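Local structure of endoribonuclease MazF3 (Mycobacterium tuberculosis, 5UCT) at residues R2-D10 and D72-L80; G41-D49 and P57-T65. The protein acts as the toxin of a toxin-antitoxin pair, an endoribonuclease that cleaves mRNA and 23S rRNA mainly after the first two uridines of UUCCU. All coordinates share one frame; numbering follows the deposited sequence.

Overall arrangement
Both contacts are antiparallel strand pairs in one curled sheet of the SH3-like MazF fold, on opposite sides of the chain's centre, with their centres about 15 Å apart. Contact 1 pairs the N-terminal strand with strand 73-79, far along the sequence; contact 2 is a local hairpin whose whole sequence lies between those two strands. They meet where Leu-80 CD1 packs on Val-48 CG1 (4.0 Å). Each is partly buried. Contact 1 is bulged, packs aliphatic side chains and an imidazole, and has just Arg-2 within reach of the second subunit. Contact 2 has a regular ladder over valines and ends in a hydrated Thr-Asp pair near that subunit.

Contact 1: residues R2-D10 and D72-L80; sequences RPIHIAQLD and DLGRQIGYL
The imidazole of His-5 lies under the isobutyl group of Leu-73, a side-chain meeting in an antiparallel strand pair of the SH3-like barrel of the MazF family. Leu-73 CD2 sits 4.2 Å from the centroid of the His-5 ring and only 10° off its normal, a CH-pi contact. Gln-76, its CB 3.6 Å from His-5 CD2, covers the opposite face only toward the rim, so within the pair the flat ring is packed mainly by the leucine methyl. Ala-7, small enough to fit beside Leu-73 CD1, continues this face.

On the other face Ile-6 and Ile-77 cross at about a right angle, with CG1 of Ile-6 3.6 Å from CG1 of Ile-77. The latter atom stands between its own backbone N and carbonyl carbon (chi1 49°), which turns it toward Ile-6. Ile-4 CD1 lies 3.5 Å from Tyr-79 O. Near the start of the chain Tyr-79 brings its ring edge to the Arg-2–Pro-3 peptide.

Behind these side chains lie five backbone hydrogen bonds, among them Ile-77 N to Ile-4 O (2.8 Å) and Ile-6 N to Arg-75 O (2.9 Å). Two beta bulges, between Pro-3 and His-5 and between His-5 and Ala-7, each shift the register by one residue. Gly-78 lies within the first shift, with a phi of 127°, where a side chain would jam against the preceding carbonyl.

Farther out, strand 12-17 pairs with the opposite edge of strand 3-8; Pro-3, having no N-H, can bond with the Ile-17 backbone only through its carbonyl O. Arg-24 borders Pro-3, His-5 and Leu-73. The guanidinium of Arg-2 leaves the pair, its NH2 bonding Phe-96 O of the second subunit, while its methylene CG rests 3.7 Å from Leu-80 CD2.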
loop_
_atom_site.group_PDB
_atom_site.type_symbol
_atom_site.label_atom_id
_atom_site.label_comp_id
_atom_site.label_asym_id
_atom_site.label_seq_id
_atom_site.Cartn_x
_atom_site.Cartn_y
_atom_site.Cartn_z
ATOM N N ARG A 2 -15.575 1.053 3.666
ATOM C CA ARG A 2 -14.696 0.694 2.560
ATOM C C ARG A 2 -15.268 1.178 1.226
ATOM O O ARG A 2 -15.677 0.367 0.394
ATOM C CB ARG A 2 -14.486 -0.821 2.530
ATOM C CG ARG A 2 -13.313 -1.274 1.690
ATOM C CD ARG A 2 -11.993 -0.879 2.328
ATOM N NE ARG A 2 -11.695 -1.681 3.509
ATOM C CZ ARG A 2 -10.608 -1.536 4.260
ATOM N NH1 ARG A 2 -9.704 -0.612 3.961
ATOM N NH2 ARG A 2 -10.424 -2.317 5.316
ATOM N N PRO A 3 -15.290 2.492 1.018
ATOM C CA PRO A 3 -15.960 3.052 -0.160
ATOM C C PRO A 3 -15.115 2.925 -1.423
ATOM O O PRO A 3 -13.943 2.547 -1.395
ATOM C CB PRO A 3 -16.162 4.521 0.222
ATOM C CG PRO A 3 -15.018 4.818 1.118
ATOM C CD PRO A 3 -14.737 3.548 1.888
ATOM N N ILE A 4 -15.751 3.257 -2.546
ATOM C CA ILE A 4 -15.145 3.188 -3.872
ATOM C C ILE A 4 -15.351 4.539 -4.543
ATOM O O ILE A 4 -16.476 4.872 -4.936
ATOM C CB ILE A 4 -15.749 2.067 -4.730
ATOM C CG1 ILE A 4 -15.698 0.727 -3.998
ATOM C CG2 ILE A 4 -15.039 1.980 -6.073
ATOM C CD1 ILE A 4 -16.212 -0.435 -4.830
ATOM N N HIS A 5 -14.277 5.305 -4.690
ATOM C CA HIS A 5 -14.316 6.605 -5.345
ATOM C C HIS A 5 -13.681 6.523 -6.727
ATOM O O HIS A 5 -13.023 5.544 -7.084
ATOM C CB HIS A 5 -13.588 7.665 -4.509
ATOM C CG HIS A 5 -14.227 7.941 -3.184
ATOM N ND1 HIS A 5 -13.950 7.200 -2.056
ATOM C CD2 HIS A 5 -15.126 8.880 -2.807
ATOM C CE1 HIS A 5 -14.652 7.669 -1.041
ATOM N NE2 HIS A 5 -15.375 8.688 -1.470
ATOM N N ILE A 6 -13.900 7.574 -7.506
ATOM C CA ILE A 6 -13.107 7.846 -8.699
ATOM C C ILE A 6 -11.918 8.693 -8.276
ATOM O O ILE A 6 -12.063 9.631 -7.484
ATOM C CB ILE A 6 -13.947 8.555 -9.779
ATOM C CG1 ILE A 6 -15.127 7.680 -10.203
ATOM C CG2 ILE A 6 -13.090 8.904 -10.988
ATOM C CD1 ILE A 6 -16.023 8.311 -11.250
ATOM N N ALA A 7 -10.734 8.361 -8.782
ATOM C CA ALA A 7 -9.526 9.077 -8.403
ATOM C C ALA A 7 -8.703 9.401 -9.639
ATOM O O ALA A 7 -8.775 8.705 -10.656
ATOM C CB ALA A 7 -8.678 8.270 -7.410
ATOM N N GLN A 8 -7.912 10.468 -9.535
ATOM C CA GLN A 8 -7.026 10.904 -10.611
ATOM C C GLN A 8 -5.643 10.310 -10.362
ATOM O O GLN A 8 -4.834 10.878 -9.624
ATOM C CB GLN A 8 -6.975 12.425 -10.691
ATOM C CG GLN A 8 -6.189 12.951 -11.884
ATOM C CD GLN A 8 -6.855 12.620 -13.203
ATOM O OE1 GLN A 8 -8.081 12.608 -13.304
ATOM N NE2 GLN A 8 -6.050 12.343 -14.222
ATOM N N LEU A 9 -5.379 9.157 -10.972
ATOM C CA LEU A 9 -4.047 8.565 -10.946
ATOM C C LEU A 9 -3.254 9.082 -12.138
ATOM O O LEU A 9 -3.176 10.296 -12.354
ATOM C CB LEU A 9 -4.129 7.038 -10.961
ATOM C CG LEU A 9 -4.370 6.329 -9.624
ATOM C CD1 LEU A 9 -3.304 6.729 -8.619
ATOM C CD2 LEU A 9 -5.762 6.605 -9.068
ATOM N N ASP A 10 -2.656 8.178 -12.919
ATOM C CA ASP A 10 -2.163 8.585 -14.230
ATOM C C ASP A 10 -3.319 8.996 -15.130
ATOM O O ASP A 10 -3.162 9.869 -15.993
ATOM C CB ASP A 10 -1.348 7.461 -14.870
ATOM C CG ASP A 10 -2.097 6.143 -14.908
ATOM O OD1 ASP A 10 -3.199 6.066 -14.326
ATOM O OD2 ASP A 10 -1.580 5.184 -15.518
ATOM N N ASP A 72 -6.978 14.750 -5.329
ATOM C CA ASP A 72 -7.184 13.888 -6.485
ATOM C C ASP A 72 -8.303 12.875 -6.277
ATOM O O ASP A 72 -8.554 12.060 -7.170
ATOM C CB ASP A 72 -5.885 13.154 -6.838
ATOM C CG ASP A 72 -4.743 14.103 -7.146
ATOM O OD1 ASP A 72 -5.013 15.246 -7.571
ATOM O OD2 ASP A 72 -3.574 13.704 -6.968
ATOM N N LEU A 73 -8.974 12.901 -5.128
ATOM C CA LEU A 73 -10.084 11.997 -4.860
ATOM C C LEU A 73 -11.383 12.635 -5.337
ATOM O O LEU A 73 -11.676 13.786 -4.997
ATOM C CB LEU A 73 -10.165 11.664 -3.371
ATOM C CG LEU A 73 -10.878 10.352 -3.032
ATOM C CD1 LEU A 73 -10.095 9.174 -3.589
ATOM C CD2 LEU A 73 -11.085 10.201 -1.532
ATOM N N GLY A 74 -12.156 11.887 -6.121
ATOM C CA GLY A 74 -13.347 12.436 -6.738
ATOM C C GLY A 74 -14.654 11.849 -6.246
ATOM O O GLY A 74 -14.827 11.609 -5.045
ATOM N N ARG A 75 -15.576 11.607 -7.177
ATOM C CA ARG A 75 -16.931 11.204 -6.821
ATOM C C ARG A 75 -16.946 9.847 -6.128
ATOM O O ARG A 75 -16.169 8.948 -6.462
ATOM C CB ARG A 75 -17.816 11.150 -8.068
ATOM C CG ARG A 75 -18.248 12.501 -8.619
ATOM C CD ARG A 75 -17.177 13.128 -9.497
ATOM N NE ARG A 75 -16.532 14.259 -8.842
ATOM C CZ ARG A 75 -16.992 15.505 -8.885
ATOM N NH1 ARG A 75 -18.106 15.780 -9.551
ATOM N NH2 ARG A 75 -16.342 16.477 -8.260
ATOM N N GLN A 76 -17.844 9.710 -5.154
ATOM C CA GLN A 76 -18.111 8.429 -4.511
ATOM C C GLN A 76 -19.059 7.622 -5.390
ATOM O O GLN A 76 -20.187 8.053 -5.652
ATOM C CB GLN A 76 -18.706 8.658 -3.122
ATOM C CG GLN A 76 -19.649 7.566 -2.619
ATOM C CD GLN A 76 -18.925 6.312 -2.170
ATOM O OE1 GLN A 76 -18.312 5.613 -2.975
ATOM N NE2 GLN A 76 -18.997 6.018 -0.877
ATOM N N ILE A 77 -18.602 6.460 -5.858
ATOM C CA ILE A 77 -19.400 5.658 -6.780
ATOM C C ILE A 77 -19.375 4.186 -6.387
ATOM O O ILE A 77 -18.830 3.343 -7.110
ATOM C CB ILE A 77 -18.928 5.849 -8.235
ATOM C CG1 ILE A 77 -17.409 5.685 -8.346
ATOM C CG2 ILE A 77 -19.362 7.209 -8.769
ATOM C CD1 ILE A 77 -16.986 4.734 -9.449
ATOM N N GLY A 78 -19.977 3.858 -5.246
ATOM C CA GLY A 78 -20.180 2.472 -4.900
ATOM C C GLY A 78 -19.633 2.150 -3.529
ATOM O O GLY A 78 -19.390 3.039 -2.707
ATOM N N TYR A 79 -19.435 0.854 -3.298
ATOM C CA TYR A 79 -19.059 0.333 -1.994
ATOM C C TYR A 79 -18.505 -1.069 -2.183
ATOM O O TYR A 79 -18.924 -1.795 -3.089
ATOM C CB TYR A 79 -20.265 0.304 -1.047
ATOM C CG TYR A 79 -19.935 0.503 0.412
ATOM C CD1 TYR A 79 -18.676 0.923 0.811
ATOM C CD2 TYR A 79 -20.887 0.270 1.394
ATOM C CE1 TYR A 79 -18.377 1.109 2.146
ATOM C CE2 TYR A 79 -20.596 0.451 2.730
ATOM C CZ TYR A 79 -19.339 0.869 3.101
ATOM O OH TYR A 79 -19.044 1.052 4.432
ATOM N N LEU A 80 -17.556 -1.444 -1.330
ATOM C CA LEU A 80 -17.102 -2.826 -1.259
ATOM C C LEU A 80 -17.958 -3.552 -0.231
ATOM O O LEU A 80 -17.986 -3.164 0.943
ATOM C CB LEU A 80 -15.622 -2.919 -0.887
ATOM C CG LEU A 80 -15.050 -4.341 -0.915
ATOM C CD1 LEU A 80 -14.818 -4.811 -2.347
ATOM C CD2 LEU A 80 -13.772 -4.453 -0.095
#

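Contact 2: residues G41-D49 and P57-T65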
loop_
_atom_site.group_PDB
_atom_site.type_symbol
_atom_site.label_atom_id
_atom_site.label_comp_id
_atom_site.label_asym_id
_atom_site.label_seq_id
_atom_site.Cartn_x
_atom_site.Cartn_y
_atom_site.Cartn_z
ATOM N N GLY A 41 -5.586 -12.763 -13.148
ATOM C CA GLY A 41 -5.584 -14.030 -12.438
ATOM C C GLY A 41 -4.517 -14.149 -11.372
ATOM O O GLY A 41 -3.963 -15.236 -11.171
ATOM N N LEU A 42 -4.213 -13.058 -10.684
ATOM C CA LEU A 42 -3.264 -13.068 -9.583
ATOM C C LEU A 42 -4.004 -13.253 -8.264
ATOM O O LEU A 42 -5.163 -12.856 -8.122
ATOM C CB LEU A 42 -2.452 -11.770 -9.553
ATOM C CG LEU A 42 -1.511 -11.531 -10.739
ATOM C CD1 LEU A 42 -0.983 -10.098 -10.759
ATOM C CD2 LEU A 42 -0.359 -12.524 -10.710
ATOM N N ALA A 43 -3.323 -13.868 -7.296
ATOM C CA ALA A 43 -3.915 -14.024 -5.971
ATOM C C ALA A 43 -4.181 -12.680 -5.307
ATOM O O ALA A 43 -5.084 -12.575 -4.468
ATOM C CB ALA A 43 -3.012 -14.882 -5.087
ATOM N N THR A 44 -3.405 -11.654 -5.650
ATOM C CA THR A 44 -3.528 -10.339 -5.033
ATOM C C THR A 44 -4.667 -9.514 -5.620
ATOM O O THR A 44 -4.701 -8.297 -5.418
ATOM C CB THR A 44 -2.214 -9.566 -5.166
ATOM O OG1 THR A 44 -2.007 -9.202 -6.539
ATOM C CG2 THR A 44 -1.049 -10.428 -4.706
ATOM N N GLU A 45 -5.591 -10.143 -6.336
ATOM C CA GLU A 45 -6.731 -9.459 -6.922
ATOM C C GLU A 45 -8.000 -9.821 -6.162
ATOM O O GLU A 45 -8.132 -10.929 -5.632
ATOM C CB GLU A 45 -6.881 -9.819 -8.403
ATOM C CG GLU A 45 -5.667 -9.473 -9.256
ATOM C CD GLU A 45 -5.786 -9.991 -10.677
ATOM O OE1 GLU A 45 -6.612 -10.898 -10.914
ATOM O OE2 GLU A 45 -5.057 -9.489 -11.555
ATOM N N VAL A 46 -8.935 -8.871 -6.104
ATOM C CA VAL A 46 -10.230 -9.073 -5.474
ATOM C C VAL A 46 -11.305 -8.725 -6.495
ATOM O O VAL A 46 -11.342 -7.591 -6.986
ATOM C CB VAL A 46 -10.408 -8.233 -4.199
ATOM C CG1 VAL A 46 -11.768 -8.502 -3.574
ATOM C CG2 VAL A 46 -9.299 -8.534 -3.202
ATOM N N PRO A 47 -12.191 -9.648 -6.855
ATOM C CA PRO A 47 -13.170 -9.360 -7.909
ATOM C C PRO A 47 -14.232 -8.369 -7.456
ATOM O O PRO A 47 -14.728 -8.430 -6.327
ATOM C CB PRO A 47 -13.786 -10.733 -8.212
ATOM C CG PRO A 47 -12.826 -11.733 -7.636
ATOM C CD PRO A 47 -12.220 -11.063 -6.447
ATOM N N VAL A 48 -14.569 -7.446 -8.357
ATOM C CA VAL A 48 -15.684 -6.523 -8.187
ATOM C C VAL A 48 -16.415 -6.436 -9.521
ATOM O O VAL A 48 -15.821 -6.617 -10.586
ATOM C CB VAL A 48 -15.222 -5.124 -7.716
ATOM C CG1 VAL A 48 -14.711 -5.181 -6.282
ATOM C CG2 VAL A 48 -14.150 -4.577 -8.646
ATOM N N ASP A 49 -17.715 -6.169 -9.467
ATOM C CA ASP A 49 -18.533 -6.218 -10.676
ATOM C C ASP A 49 -19.516 -5.052 -10.655
ATOM O O ASP A 49 -19.329 -4.062 -9.938
ATOM C CB ASP A 49 -19.224 -7.585 -10.792
ATOM C CG ASP A 49 -19.485 -7.988 -12.232
ATOM O OD1 ASP A 49 -19.826 -7.105 -13.047
ATOM O OD2 ASP A 49 -19.344 -9.188 -12.547
ATOM N N PRO A 57 -17.203 -6.268 -15.551
ATOM C CA PRO A 57 -16.535 -6.820 -14.366
ATOM C C PRO A 57 -15.086 -6.366 -14.281
ATOM O O PRO A 57 -14.411 -6.166 -15.294
ATOM C CB PRO A 57 -16.640 -8.338 -14.571
ATOM C CG PRO A 57 -16.936 -8.515 -16.022
ATOM C CD PRO A 57 -17.756 -7.330 -16.405
ATOM N N SER A 58 -14.609 -6.200 -13.047
ATOM C CA SER A 58 -13.290 -5.632 -12.802
ATOM C C SER A 58 -12.688 -6.292 -11.565
ATOM O O SER A 58 -13.292 -7.179 -10.956
ATOM C CB SER A 58 -13.383 -4.110 -12.660
ATOM O OG SER A 58 -12.135 -3.505 -12.921
ATOM N N VAL A 59 -11.476 -5.864 -11.201
ATOM C CA VAL A 59 -10.766 -6.440 -10.066
ATOM C C VAL A 59 -10.010 -5.342 -9.332
ATOM O O VAL A 59 -9.549 -4.371 -9.936
ATOM C CB VAL A 59 -9.795 -7.565 -10.491
ATOM C CG1 VAL A 59 -10.559 -8.801 -10.944
ATOM C CG2 VAL A 59 -8.858 -7.074 -11.589
ATOM N N VAL A 60 -9.888 -5.505 -8.018
ATOM C CA VAL A 60 -9.067 -4.619 -7.197
ATOM C C VAL A 60 -7.628 -5.120 -7.242
ATOM O O VAL A 60 -7.337 -6.239 -6.806
ATOM C CB VAL A 60 -9.585 -4.560 -5.754
ATOM C CG1 VAL A 60 -8.612 -3.794 -4.868
ATOM C CG2 VAL A 60 -10.964 -3.921 -5.711
ATOM N N SER A 61 -6.727 -4.295 -7.769
ATOM C CA SER A 61 -5.320 -4.665 -7.941
ATOM C C SER A 61 -4.546 -4.233 -6.701
ATOM O O SER A 61 -4.147 -3.074 -6.573
ATOM C CB SER A 61 -4.749 -4.028 -9.203
ATOM O OG SER A 61 -3.345 -4.198 -9.276
ATOM N N CYS A 62 -4.322 -5.176 -5.784
ATOM C CA CYS A 62 -3.638 -4.880 -4.531
ATOM C C CYS A 62 -2.124 -4.811 -4.674
ATOM O O CYS A 62 -1.444 -4.475 -3.699
ATOM C CB CYS A 62 -4.001 -5.922 -3.474
ATOM S SG CYS A 62 -5.661 -5.726 -2.788
ATOM N N ASP A 63 -1.574 -5.132 -5.844
ATOM C CA ASP A 63 -0.142 -4.976 -6.061
ATOM C C ASP A 63 0.235 -3.575 -6.515
ATOM O O ASP A 63 1.431 -3.283 -6.635
ATOM C CB ASP A 63 0.349 -5.994 -7.092
ATOM C CG ASP A 63 0.778 -7.297 -6.459
ATOM O OD1 ASP A 63 1.490 -7.251 -5.437
ATOM O OD2 ASP A 63 0.400 -8.365 -6.984
ATOM N N ASN A 64 -0.744 -2.707 -6.758
ATOM C CA ASN A 64 -0.508 -1.366 -7.276
ATOM C C ASN A 64 -1.122 -0.301 -6.379
ATOM O O ASN A 64 -1.616 0.720 -6.855
ATOM C CB ASN A 64 -1.048 -1.230 -8.698
ATOM C CG ASN A 64 -0.397 -2.192 -9.667
ATOM O OD1 ASN A 64 -1.072 -2.996 -10.306
ATOM N ND2 ASN A 64 0.922 -2.106 -9.789
ATOM N N THR A 65 -1.105 -0.521 -5.069
ATOM C CA THR A 65 -1.672 0.460 -4.153
ATOM C C THR A 65 -0.856 1.749 -4.178
ATOM O O THR A 65 0.367 1.736 -4.345
ATOM C CB THR A 65 -1.719 -0.093 -2.729
ATOM O OG1 THR A 65 -0.401 -0.051 -2.168
ATOM C CG2 THR A 65 -2.220 -1.534 -2.734
HETATM O O HOH W 1 -2.790 -7.038 -7.490
#
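Thr-44 and Asp-63 face each other at one end of a beta hairpin, strands 45-48 and 58-61, and the backbone ladder runs from there toward Asp-49 and Pro-57. Val-46 and Val-60 form a hydrogen-bonded pair, with Val-60 N to Val-46 O at 2.7 Å and almost straight. Val-48 and Ser-58 form the next such pair, and Cys-62 N extends the ladder to Thr-44 O. Pro-47 fits the intervening non-hydrogen-bonded position opposite Val-59, where the ladder asks for no N-H.

Apolar contacts follow the same residues. Val-46 CB lies 4.1 Å from Val-60 CB, and Val-48 CG1 is 4.0 Å from Val-60 CG2. Beta-branched valines suit extended strands and make a compact layer, which Ala-91 of helix 85-96 meets at Val-46 and Ile-35 of strand 29-36 meets at Val-48 and Val-60.

The polar interactions gather at the open end of the hairpin, away from the Asp-49 to Pro-57 connection. Thr-44 OG1 donates to Asp-63 OD2 (2.6 Å), approaching from well above the carboxylate plane. With chi1 at 70° the hydroxyl stands between the threonine's N and carbonyl carbon, while CG2 also reaches OD2. A water accepts from Asp-63 N (2.8 Å) and appears to donate to Thr-44 OG1, though that approach is doubtfully short. Glu-45 N closes a type I turn on Leu-42 O; Glu-45 OE1 adds weak bonds from the amides of Gly-41 and Leu-42, and OE2 accepts from Arg-40 N.

The carboxylate of Asp-63 is thus probably stabilised mainly by the threonine hydroxyl at OD2, with at most a small contribution at OD1 from a long, weak ion pair with Arg-20 of the second subunit.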